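2',5'-phosphodiesterase 12 (Homo sapiens, PDB 4Z0V) is a phosphodiesterase of the endonuclease/exonuclease/phosphatase family, with a magnesium ion bound in its DNase I-like domain. Local coordinates at residues V129-A139 against L159-L170. Residues are numbered along the deposited sequence; the frame is centred on the assembly and turned at random.
Sequences VSYNILADTYA and LDYRQNLIQKEL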
ATOM      1  N   VAL A 129       6.694  -3.802   1.224  1.00  7.91           N
ATOM      2  CA  VAL A 129       6.314  -2.436   1.602  1.00  6.39           C
ATOM      3  C   VAL A 129       4.976  -2.482   2.313  1.00  9.84           C
ATOM      4  O   VAL A 129       4.087  -3.218   1.876  1.00 12.49           O
ATOM      5  CB  VAL A 129       6.199  -1.532   0.326  1.00 10.00           C
ATOM      6  CG1 VAL A 129       5.664  -0.129   0.685  1.00 10.58           C
ATOM      7  CG2 VAL A 129       7.536  -1.436  -0.426  1.00  9.88           C
ATOM      8  N   SER A 130       4.787  -1.663   3.343  1.00  7.91           N
ATOM      9  CA  SER A 130       3.458  -1.468   3.971  1.00  7.76           C
ATOM     10  C   SER A 130       3.272   0.016   4.090  1.00 11.81           C
ATOM     11  O   SER A 130       4.145   0.704   4.646  1.00  9.99           O
ATOM     12  CB  SER A 130       3.309  -2.174   5.319  1.00 10.77           C
ATOM     13  OG  SER A 130       1.981  -1.984   5.801  1.00 11.99           O
ATOM     14  N   TYR A 131       2.149   0.540   3.547  1.00  8.68           N
ATOM     15  CA  TYR A 131       2.009   2.003   3.536  1.00  8.45           C
ATOM     16  C   TYR A 131       0.561   2.448   3.551  1.00  9.77           C
ATOM     17  O   TYR A 131      -0.195   2.052   2.676  1.00  9.06           O
ATOM     18  CB  TYR A 131       2.664   2.489   2.224  1.00  9.26           C
ATOM     19  CG  TYR A 131       2.940   3.965   2.015  1.00  9.33           C
ATOM     20  CD1 TYR A 131       2.915   4.865   3.084  1.00 11.32           C
ATOM     21  CD2 TYR A 131       3.361   4.444   0.768  1.00  9.35           C
ATOM     22  CE1 TYR A 131       3.300   6.198   2.916  1.00 12.13           C
ATOM     23  CE2 TYR A 131       3.725   5.780   0.585  1.00 10.00           C
ATOM     24  CZ  TYR A 131       3.716   6.648   1.669  1.00 12.89           C
ATOM     25  OH  TYR A 131       4.126   7.950   1.491  1.00 12.47           O
ATOM     26  N   ASN A 132       0.193   3.307   4.518  1.00  7.34           N
ATOM     27  CA  ASN A 132      -1.141   3.903   4.566  1.00  6.72           C
ATOM     28  C   ASN A 132      -0.959   5.198   3.775  1.00  9.81           C
ATOM     29  O   ASN A 132      -0.200   6.073   4.208  1.00  8.17           O
ATOM     30  CB  ASN A 132      -1.621   4.109   6.025  1.00  8.56           C
ATOM     31  CG  ASN A 132      -2.930   4.876   6.114  1.00 12.80           C
ATOM     32  OD1 ASN A 132      -3.177   5.803   5.324  1.00 11.18           O
ATOM     33  ND2 ASN A 132      -3.790   4.529   7.103  1.00  8.67           N
ATOM     34  N   ILE A 133      -1.571   5.277   2.603  1.00  7.40           N
ATOM     35  CA  ILE A 133      -1.301   6.362   1.638  1.00  7.60           C
ATOM     36  C   ILE A 133      -2.237   7.567   1.768  1.00 11.80           C
ATOM     37  O   ILE A 133      -2.090   8.503   0.965  1.00 11.31           O
ATOM     38  CB  ILE A 133      -1.266   5.832   0.171  1.00  9.77           C
ATOM     39  CG1 ILE A 133      -2.633   5.198  -0.251  1.00 10.33           C
ATOM     40  CG2 ILE A 133      -0.068   4.838  -0.002  1.00  9.97           C
ATOM     41  CD1 ILE A 133      -2.758   4.966  -1.811  1.00 12.46           C
ATOM     42  N   LEU A 134      -3.093   7.592   2.814  1.00  8.82           N
ATOM     43  CA  LEU A 134      -4.024   8.704   3.150  1.00 10.27           C
ATOM     44  C   LEU A 134      -5.057   8.908   2.037  1.00 12.19           C
ATOM     45  O   LEU A 134      -4.775   9.471   0.954  1.00 11.92           O
ATOM     46  CB  LEU A 134      -3.224  10.005   3.436  1.00 10.62           C
ATOM     47  CG  LEU A 134      -4.009  11.321   3.661  1.00 13.95           C
ATOM     48  CD1 LEU A 134      -5.049  11.170   4.769  1.00 15.12           C
ATOM     49  CD2 LEU A 134      -3.037  12.467   3.953  1.00 13.30           C
ATOM     50  N   ALA A 135      -6.289   8.452   2.320  1.00 10.05           N
ATOM     51  CA  ALA A 135      -7.322   8.483   1.313  1.00  8.72           C
ATOM     52  C   ALA A 135      -7.806   9.901   1.023  1.00 12.73           C
ATOM     53  O   ALA A 135      -8.006  10.725   1.933  1.00 11.76           O
ATOM     54  CB  ALA A 135      -8.493   7.604   1.716  1.00  9.26           C
ATOM     55  N   ASP A 136      -8.005  10.173  -0.269  1.00 11.83           N
ATOM     56  CA  ASP A 136      -8.564  11.456  -0.697  1.00 13.13           C
ATOM     57  C   ASP A 136      -9.978  11.625  -0.134  1.00 16.57           C
ATOM     58  O   ASP A 136     -10.391  12.755   0.126  1.00 16.35           O
ATOM     59  CB  ASP A 136      -8.607  11.547  -2.229  1.00 15.04           C
ATOM     60  CG  ASP A 136      -9.160  12.876  -2.687  1.00 18.25           C
ATOM     61  OD1 ASP A 136      -8.521  13.902  -2.407  1.00 19.46           O
ATOM     62  OD2 ASP A 136     -10.271  12.891  -3.251  1.00 20.98           O
ATOM     63  N   THR A 137     -10.712  10.510   0.095  1.00 13.93           N
ATOM     64  CA  THR A 137     -12.062  10.615   0.684  1.00 14.83           C
ATOM     65  C   THR A 137     -11.969  11.378   2.020  1.00 18.57           C
ATOM     66  O   THR A 137     -12.897  12.113   2.362  1.00 18.45           O
ATOM     67  CB  THR A 137     -12.767   9.258   0.795  1.00 21.65           C
ATOM     68  OG1 THR A 137     -14.129   9.502   1.146  1.00 20.32           O
ATOM     69  CG2 THR A 137     -12.157   8.346   1.839  1.00 21.93           C
ATOM     70  N   TYR A 138     -10.831  11.251   2.742  1.00 14.49           N
ATOM     71  CA  TYR A 138     -10.633  11.983   3.996  1.00 14.45           C
ATOM     72  C   TYR A 138      -9.835  13.259   3.790  1.00 18.73           C
ATOM     73  O   TYR A 138     -10.214  14.292   4.350  1.00 18.72           O
ATOM     74  CB  TYR A 138      -9.962  11.131   5.089  1.00 14.95           C
ATOM     75  CG  TYR A 138     -10.585   9.757   5.256  1.00 15.22           C
ATOM     76  CD1 TYR A 138     -11.927   9.615   5.597  1.00 17.84           C
ATOM     77  CD2 TYR A 138      -9.845   8.597   5.024  1.00 14.42           C
ATOM     78  CE1 TYR A 138     -12.524   8.355   5.693  1.00 17.28           C
ATOM     79  CE2 TYR A 138     -10.436   7.326   5.108  1.00 14.55           C
ATOM     80  CZ  TYR A 138     -11.780   7.215   5.441  1.00 23.47           C
ATOM     81  OH  TYR A 138     -12.400   5.991   5.539  1.00 17.55           O
ATOM     82  N   ALA A 139      -8.756  13.209   2.977  1.00 14.27           N
ATOM     83  CA  ALA A 139      -7.851  14.363   2.795  1.00 14.40           C
ATOM     84  C   ALA A 139      -8.531  15.557   2.081  1.00 18.09           C
ATOM     85  O   ALA A 139      -8.135  16.692   2.324  1.00 17.83           O
ATOM     86  CB  ALA A 139      -6.610  13.935   2.012  1.00 15.11           C
ATOM     87  N   LEU A 159      -5.219  15.446  -4.453  1.00 15.64           N
ATOM     88  CA  LEU A 159      -4.975  14.092  -4.924  1.00 17.16           C
ATOM     89  C   LEU A 159      -3.934  13.980  -6.052  1.00 21.41           C
ATOM     90  O   LEU A 159      -3.036  13.134  -5.943  1.00 20.57           O
ATOM     91  CB  LEU A 159      -6.279  13.377  -5.343  1.00 18.77           C
ATOM     92  CG  LEU A 159      -6.136  11.839  -5.564  1.00 24.18           C
ATOM     93  CD1 LEU A 159      -5.453  11.140  -4.363  1.00 24.51           C
ATOM     94  CD2 LEU A 159      -7.474  11.205  -5.853  1.00 25.62           C
ATOM     95  N   ASP A 160      -4.036  14.800  -7.095  1.00 17.70           N
ATOM     96  CA  ASP A 160      -3.132  14.731  -8.242  1.00 17.58           C
ATOM     97  C   ASP A 160      -1.657  14.954  -7.827  1.00 20.51           C
ATOM     98  O   ASP A 160      -0.785  14.219  -8.291  1.00 19.59           O
ATOM     99  CB  ASP A 160      -3.548  15.722  -9.342  1.00 20.66           C
ATOM    100  CG  ASP A 160      -4.826  15.341 -10.092  1.00 43.08           C
ATOM    101  OD1 ASP A 160      -5.070  14.123 -10.285  1.00 43.25           O
ATOM    102  OD2 ASP A 160      -5.562  16.261 -10.519  1.00 56.39           O
ATOM    103  N   TYR A 161      -1.398  15.897  -6.899  1.00 15.37           N
ATOM    104  CA  TYR A 161      -0.047  16.135  -6.406  1.00 13.21           C
ATOM    105  C   TYR A 161       0.469  14.904  -5.619  1.00 14.61           C
ATOM    106  O   TYR A 161       1.563  14.371  -5.896  1.00 12.19           O
ATOM    107  CB  TYR A 161      -0.018  17.396  -5.512  1.00 13.18           C
ATOM    108  CG  TYR A 161       1.377  17.745  -5.041  1.00 13.19           C
ATOM    109  CD1 TYR A 161       1.872  17.257  -3.832  1.00 14.24           C
ATOM    110  CD2 TYR A 161       2.205  18.565  -5.802  1.00 15.02           C
ATOM    111  CE1 TYR A 161       3.155  17.588  -3.385  1.00 12.67           C
ATOM    112  CE2 TYR A 161       3.479  18.928  -5.352  1.00 16.21           C
ATOM    113  CZ  TYR A 161       3.940  18.455  -4.132  1.00 19.02           C
ATOM    114  OH  TYR A 161       5.199  18.817  -3.701  1.00 19.44           O
ATOM    115  N   ARG A 162      -0.292  14.492  -4.593  1.00 11.63           N
ATOM    116  CA  ARG A 162       0.094  13.347  -3.748  1.00 10.52           C
ATOM    117  C   ARG A 162       0.299  12.066  -4.580  1.00 12.11           C
ATOM    118  O   ARG A 162       1.222  11.309  -4.291  1.00 12.71           O
ATOM    119  CB  ARG A 162      -0.944  13.115  -2.657  1.00 10.67           C
ATOM    120  CG  ARG A 162      -0.928  14.257  -1.650  1.00 14.93           C
ATOM    121  CD  ARG A 162      -1.533  13.906  -0.292  1.00 15.47           C
ATOM    122  NE  ARG A 162      -2.910  13.458  -0.431  1.00 12.88           N
ATOM    123  CZ  ARG A 162      -3.341  12.232  -0.171  1.00 17.56           C
ATOM    124  NH1 ARG A 162      -4.622  11.933  -0.310  1.00 13.36           N
ATOM    125  NH2 ARG A 162      -2.489  11.291   0.234  1.00 12.02           N
ATOM    126  N   GLN A 163      -0.549  11.821  -5.587  1.00 11.63           N
ATOM    127  CA  GLN A 163      -0.395  10.616  -6.419  1.00 10.87           C
ATOM    128  C   GLN A 163       0.878  10.651  -7.190  1.00 12.95           C
ATOM    129  O   GLN A 163       1.517   9.605  -7.327  1.00 11.98           O
ATOM    130  CB  GLN A 163      -1.575  10.382  -7.370  1.00 12.51           C
ATOM    131  CG  GLN A 163      -2.818   9.905  -6.646  1.00 14.94           C
ATOM    132  CD  GLN A 163      -2.576   8.812  -5.633  1.00 20.38           C
ATOM    133  OE1 GLN A 163      -2.911   8.954  -4.451  1.00 21.83           O
ATOM    134  NE2 GLN A 163      -2.011   7.694  -6.062  1.00 15.05           N
ATOM    135  N   ASN A 164       1.291  11.831  -7.679  1.00  9.33           N
ATOM    136  CA  ASN A 164       2.576  11.873  -8.384  1.00 10.19           C
ATOM    137  C   ASN A 164       3.727  11.416  -7.470  1.00 13.67           C
ATOM    138  O   ASN A 164       4.563  10.591  -7.862  1.00 12.54           O
ATOM    139  CB  ASN A 164       2.837  13.264  -8.912  1.00 14.03           C
ATOM    140  CG  ASN A 164       2.921  13.308 -10.406  1.00 44.05           C
ATOM    141  OD1 ASN A 164       3.983  13.546 -10.974  1.00 39.59           O
ATOM    142  ND2 ASN A 164       1.814  13.052 -11.075  1.00 41.21           N
ATOM    143  N   LEU A 165       3.724  11.916  -6.228  1.00 10.41           N
ATOM    144  CA  LEU A 165       4.753  11.547  -5.264  1.00  9.93           C
ATOM    145  C   LEU A 165       4.670  10.086  -4.896  1.00 12.31           C
ATOM    146  O   LEU A 165       5.703   9.433  -4.826  1.00 11.08           O
ATOM    147  CB  LEU A 165       4.632  12.415  -4.000  1.00  9.27           C
ATOM    148  CG  LEU A 165       5.413  13.727  -3.999  1.00 11.59           C
ATOM    149  CD1 LEU A 165       4.950  14.653  -5.120  1.00  9.67           C
ATOM    150  CD2 LEU A 165       5.231  14.436  -2.663  1.00 11.62           C
ATOM    151  N   ILE A 166       3.452   9.560  -4.701  1.00 10.15           N
ATOM    152  CA  ILE A 166       3.234   8.149  -4.305  1.00  9.16           C
ATOM    153  C   ILE A 166       3.684   7.235  -5.446  1.00 10.30           C
ATOM    154  O   ILE A 166       4.311   6.216  -5.207  1.00 10.71           O
ATOM    155  CB  ILE A 166       1.751   7.906  -3.903  1.00 11.67           C
ATOM    156  CG1 ILE A 166       1.452   8.536  -2.505  1.00 11.81           C
ATOM    157  CG2 ILE A 166       1.400   6.394  -3.889  1.00 12.31           C
ATOM    158  CD1 ILE A 166      -0.076   8.854  -2.254  1.00 15.30           C
ATOM    159  N   GLN A 167       3.419   7.628  -6.686  1.00  8.09           N
ATOM    160  CA  GLN A 167       3.868   6.844  -7.825  1.00  7.89           C
ATOM    161  C   GLN A 167       5.387   6.806  -7.876  1.00 11.92           C
ATOM    162  O   GLN A 167       5.964   5.727  -8.010  1.00 10.75           O
ATOM    163  CB  GLN A 167       3.307   7.424  -9.137  1.00  9.48           C
ATOM    164  CG  GLN A 167       1.815   7.098  -9.344  1.00  9.47           C
ATOM    165  CD  GLN A 167       1.342   7.698 -10.669  1.00 20.12           C
ATOM    166  OE1 GLN A 167       1.860   8.702 -11.139  1.00 22.57           O
ATOM    167  NE2 GLN A 167       0.361   7.092 -11.314  1.00 18.20           N
ATOM    168  N   LYS A 168       6.036   7.965  -7.700  1.00 11.69           N
ATOM    169  CA  LYS A 168       7.497   8.015  -7.713  1.00 10.98           C
ATOM    170  C   LYS A 168       8.066   7.191  -6.537  1.00 12.02           C
ATOM    171  O   LYS A 168       8.992   6.412  -6.706  1.00 11.87           O
ATOM    172  CB  LYS A 168       7.995   9.466  -7.650  1.00 12.35           C
ATOM    173  CG  LYS A 168       9.536   9.516  -7.770  1.00 13.84           C
ATOM    174  CD  LYS A 168      10.113  10.908  -7.837  1.00 13.30           C
ATOM    175  CE  LYS A 168      11.629  10.848  -8.003  1.00 15.49           C
ATOM    176  NZ  LYS A 168      12.163  12.239  -8.156  1.00 17.11           N
ATOM    177  N   GLU A 169       7.474   7.364  -5.371  1.00  8.17           N
ATOM    178  CA  GLU A 169       7.901   6.669  -4.159  1.00  8.26           C
ATOM    179  C   GLU A 169       7.828   5.153  -4.319  1.00  9.56           C
ATOM    180  O   GLU A 169       8.819   4.460  -4.117  1.00 10.32           O
ATOM    181  CB  GLU A 169       7.056   7.106  -2.960  1.00  8.46           C
ATOM    182  CG  GLU A 169       7.525   6.382  -1.709  1.00  9.77           C
ATOM    183  CD  GLU A 169       6.897   6.880  -0.434  1.00 14.42           C
ATOM    184  OE1 GLU A 169       7.261   6.346   0.637  1.00 16.09           O
ATOM    185  OE2 GLU A 169       6.038   7.787  -0.502  1.00 14.21           O
ATOM    186  N   LEU A 170       6.639   4.635  -4.635  1.00  7.26           N
ATOM    187  CA  LEU A 170       6.454   3.207  -4.739  1.00  6.87           C
ATOM    188  C   LEU A 170       7.218   2.596  -5.862  1.00 10.30           C
ATOM    189  O   LEU A 170       7.858   1.580  -5.637  1.00 10.14           O
ATOM    190  CB  LEU A 170       4.953   2.867  -4.865  1.00  6.66           C
ATOM    191  CG  LEU A 170       4.152   3.150  -3.595  1.00 10.19           C
ATOM    192  CD1 LEU A 170       2.672   2.788  -3.812  1.00 10.79           C
ATOM    193  CD2 LEU A 170       4.713   2.316  -2.404  1.00  9.32           C
TER
HETATM  194  O   HOH W   1      -3.504   8.515  -1.786  1.00 17.55           O
HETATM  195  O   HOH W   2      -6.030  14.004  -1.533  1.00 21.04           O
HETATM  196  O   HOH W   3      -8.070  16.139  -3.703  1.00 24.45           O
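The guanidinium of Arg-162 lies with Leu-134 CD2 over one face, 3.9 Å above the plane and toward the rim, while the carbonyl oxygens of Ile-133 and Leu-134 and a water occupy its edge. The contact illustrates how an arginine from a helix can hold a turn by its carbonyls. Arg-162 NH1 and NH2 both donate to Leu-134 O, NH1 at 2.8 Å from above the carbonyl plane and NH2 on a lone pair; Arg-162 NH2 also reaches Ile-133 O at 2.9 Å, in the plane of the guanidinium. With NH2 bonded to Pro-427 O as well, the group has little freedom to rotate. A bend at chi3 (-58°) turns the chain's end toward these acceptors.

The Tyr-131 ring has Ile-133 CG2 over one face and Leu-170 CD2 at its edge. Tyr-131 OH donates to Glu-169 OE2 at 2.8 Å, on the syn side of a carboxylate turned 58° from the ring; the extended glutamate also bonds Tyr-173 through OE1. Between these polar points Ile-166 CD1 packs against Ile-133 CB, and Leu-170 CD2 also meets Val-129 CG1. Toward the helix start, Asp-136 CB rests against both methyls of Leu-159, 3.8 Å from CD1 and from CD2, and Asp-136 OD1 accepts hydrogen bonds from two waters, one bridging to Arg-162 NH1, the other to Leu-159 N.

Asn-132 OD1 receives Leu-134 N in an Asx turn as the chain leaves the strand, and this turn lies close to the magnesium ion, about 5 Å from the side chain of Leu-134. Helix 159-170 runs nearly antiparallel to strand 129-132 (169°, axes 12.1 Å apart), packing on a mixed sheet of the DNase I-like fold where strand 125-132 lies between 177-184 and 433-439; helix 185-198 adds Val-187 against Ile-133 and Leu-159.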